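Local coordinates for aldehyde dehydrogenase family protein (Pseudomonas syringae pv. tomato, PDB 6X9L) that probably oxidises long-chain aliphatic aldehydes such as octanal with NAD+ as acceptor, here held with both in an engineered mutant form, at residues V44-A49 with S187-L192. The protein carries 1 engineered substitution. Residues are numbered along the deposited sequence; the frame is centred on the assembly and turned at random.
Sequences VVAHVA and SPLSAL
V48 sets its forked side chain in a shallow hollow near the start of helix 188-201. Three residues shape that hollow: P188, L189 and L192. The branch CG1 meets all three. It lies 4.0 Å from CG of P188, and it also meets two leucine methyls: CD2 of L189 and CD1 of L192, each 4.2 Å from V48 CG1. The other branch, CG2, on the helix side meets the proline ring, with V48 CG2 4.1 Å from P188 CG. The ring corner thus sits against both prongs of the fork, and the two side chains meet at about a right angle. L192 stands one helical turn beyond P188, on the same face, and its backbone N is hydrogen-bonded to P188 O.

Strand 43-49 pairs antiparallel with strand 33-38, a two-stranded ribbon near the start of the chain. The helix follows strand 178-182 in the NAD-binding part of the aldehyde dehydrogenase fold. P188 lies close to the NAD-binding residues E185 and W158, and its side chain is about 10 Å from the bound cofactor. The strand crosses the helix at 69°, with the two axes 10.1 Å apart at closest approach. No hydrogen bond joins the segments; the fit is wholly apolar.

L189 reaches from the helix to the strand. Its CG is anti to the carbonyl carbon (chi1 -53°), and the extended chain brings both methyls to the strand. CD2 approaches A46 CB at 4.4 Å, besides touching V48. CD1 comes to V45 CG2 at the same looser spacing, 4.4 Å. The leucine tip lies between V45 and V48, with the A46 methyl against it. V48 also packs on I34 of strand 33-38.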
ATOM      1  N   VAL A  44      23.028  32.635  -4.585  1.00 42.41           N
ATOM      2  CA  VAL A  44      23.210  31.349  -5.245  1.00 42.28           C
ATOM      3  C   VAL A  44      24.648  30.918  -5.015  1.00 41.30           C
ATOM      4  O   VAL A  44      25.592  31.673  -5.276  1.00 40.94           O
ATOM      5  CB  VAL A  44      22.858  31.405  -6.742  1.00 43.01           C
ATOM      6  CG1 VAL A  44      22.074  32.653  -7.092  1.00 43.53           C
ATOM      7  CG2 VAL A  44      24.105  31.256  -7.617  1.00 42.54           C
ATOM      8  N   VAL A  45      24.813  29.717  -4.474  1.00 41.79           N
ATOM      9  CA  VAL A  45      26.121  29.198  -4.114  1.00 40.97           C
ATOM     10  C   VAL A  45      26.560  28.081  -5.029  1.00 40.57           C
ATOM     11  O   VAL A  45      27.657  27.551  -4.849  1.00 40.20           O
ATOM     12  CB  VAL A  45      26.139  28.734  -2.641  1.00 40.27           C
ATOM     13  CG1 VAL A  45      25.896  29.913  -1.725  1.00 41.04           C
ATOM     14  CG2 VAL A  45      25.068  27.682  -2.407  1.00 39.41           C
ATOM     15  N   ALA A  46      25.745  27.711  -6.009  1.00 43.81           N
ATOM     16  CA  ALA A  46      26.082  26.574  -6.842  1.00 43.65           C
ATOM     17  C   ALA A  46      24.922  26.295  -7.784  1.00 44.97           C
ATOM     18  O   ALA A  46      23.814  26.813  -7.621  1.00 45.89           O
ATOM     19  CB  ALA A  46      26.406  25.338  -6.002  1.00 42.18           C
ATOM     20  N   HIS A  47      25.204  25.479  -8.791  1.00 39.77           N
ATOM     21  CA  HIS A  47      24.214  25.018  -9.740  1.00 41.39           C
ATOM     22  C   HIS A  47      24.295  23.508  -9.832  1.00 40.89           C
ATOM     23  O   HIS A  47      25.337  22.904  -9.571  1.00 39.56           O
ATOM     24  CB  HIS A  47      24.429  25.614 -11.125  1.00 42.77           C
ATOM     25  CG  HIS A  47      24.271  27.094 -11.170  1.00 42.98           C
ATOM     26  ND1 HIS A  47      25.216  27.960 -10.658  1.00 41.63           N
ATOM     27  CD2 HIS A  47      23.279  27.864 -11.672  1.00 44.37           C
ATOM     28  CE1 HIS A  47      24.803  29.203 -10.834  1.00 42.05           C
ATOM     29  NE2 HIS A  47      23.634  29.172 -11.449  1.00 43.59           N
ATOM     30  N   VAL A  48      23.175  22.907 -10.214  1.00 46.77           N
ATOM     31  CA  VAL A  48      23.105  21.482 -10.478  1.00 46.74           C
ATOM     32  C   VAL A  48      22.242  21.281 -11.711  1.00 49.94           C
ATOM     33  O   VAL A  48      21.473  22.158 -12.110  1.00 52.05           O
ATOM     34  CB  VAL A  48      22.538  20.711  -9.277  1.00 44.91           C
ATOM     35  CG1 VAL A  48      23.363  21.011  -8.050  1.00 42.48           C
ATOM     36  CG2 VAL A  48      21.096  21.090  -9.056  1.00 45.75           C
ATOM     37  N   ALA A  49      22.387  20.108 -12.318  1.00 38.59           N
ATOM     38  CA  ALA A  49      21.705  19.811 -13.568  1.00 41.76           C
ATOM     39  C   ALA A  49      20.231  19.498 -13.330  1.00 43.54           C
ATOM     40  O   ALA A  49      19.830  19.072 -12.240  1.00 41.60           O
ATOM     41  CB  ALA A  49      22.381  18.636 -14.274  1.00 41.91           C
ATOM     42  N   SER A 187      17.706  21.064  -1.993  1.00 36.85           N
ATOM     43  CA  SER A 187      18.756  20.569  -1.103  1.00 36.53           C
ATOM     44  C   SER A 187      19.576  19.514  -1.836  1.00 35.65           C
ATOM     45  O   SER A 187      19.741  18.386  -1.363  1.00 34.56           O
ATOM     46  CB  SER A 187      18.163  20.009   0.195  1.00 35.67           C
ATOM     47  OG  SER A 187      17.292  18.920  -0.064  1.00 34.40           O
ATOM     48  N   PRO A 188      20.109  19.850  -2.985  1.00 42.67           N
ATOM     49  CA  PRO A 188      20.795  18.845  -3.802  1.00 41.91           C
ATOM     50  C   PRO A 188      22.246  18.611  -3.425  1.00 41.64           C
ATOM     51  O   PRO A 188      22.820  17.596  -3.825  1.00 40.93           O
ATOM     52  CB  PRO A 188      20.706  19.443  -5.199  1.00 43.11           C
ATOM     53  CG  PRO A 188      20.825  20.918  -4.920  1.00 44.39           C
ATOM     54  CD  PRO A 188      20.084  21.170  -3.633  1.00 44.09           C
ATOM     55  N   LEU A 189      22.858  19.527  -2.673  1.00 40.97           N
ATOM     56  CA  LEU A 189      24.304  19.465  -2.474  1.00 41.06           C
ATOM     57  C   LEU A 189      24.709  18.279  -1.602  1.00 40.32           C
ATOM     58  O   LEU A 189      25.718  17.612  -1.879  1.00 39.93           O
ATOM     59  CB  LEU A 189      24.800  20.775  -1.871  1.00 42.06           C
ATOM     60  CG  LEU A 189      24.346  21.974  -2.698  1.00 42.92           C
ATOM     61  CD1 LEU A 189      24.898  23.284  -2.128  1.00 43.53           C
ATOM     62  CD2 LEU A 189      24.700  21.769  -4.164  1.00 42.91           C
ATOM     63  N   SER A 190      23.946  18.012  -0.535  1.00 41.92           N
ATOM     64  CA  SER A 190      24.288  16.912   0.355  1.00 41.34           C
ATOM     65  C   SER A 190      24.022  15.574  -0.314  1.00 40.19           C
ATOM     66  O   SER A 190      24.790  14.620  -0.138  1.00 40.03           O
ATOM     67  CB  SER A 190      23.522  17.045   1.681  1.00 42.19           C
ATOM     68  OG  SER A 190      22.105  17.044   1.526  1.00 42.10           O
ATOM     69  N   ALA A 191      22.963  15.494  -1.119  1.00 38.92           N
ATOM     70  CA  ALA A 191      22.761  14.312  -1.947  1.00 37.97           C
ATOM     71  C   ALA A 191      23.967  14.069  -2.861  1.00 38.01           C
ATOM     72  O   ALA A 191      24.395  12.924  -3.045  1.00 37.50           O
ATOM     73  CB  ALA A 191      21.466  14.462  -2.755  1.00 37.69           C
ATOM     74  N   LEU A 192      24.543  15.139  -3.426  1.00 36.63           N
ATOM     75  CA  LEU A 192      25.739  14.985  -4.250  1.00 36.76           C
ATOM     76  C   LEU A 192      26.873  14.324  -3.477  1.00 36.54           C
ATOM     77  O   LEU A 192      27.547  13.436  -4.003  1.00 36.29           O
ATOM     78  CB  LEU A 192      26.191  16.338  -4.796  1.00 37.82           C
ATOM     79  CG  LEU A 192      25.426  16.929  -5.978  1.00 38.38           C
ATOM     80  CD1 LEU A 192      26.032  18.273  -6.344  1.00 39.53           C
ATOM     81  CD2 LEU A 192      25.432  15.985  -7.169  1.00 38.03           C
TER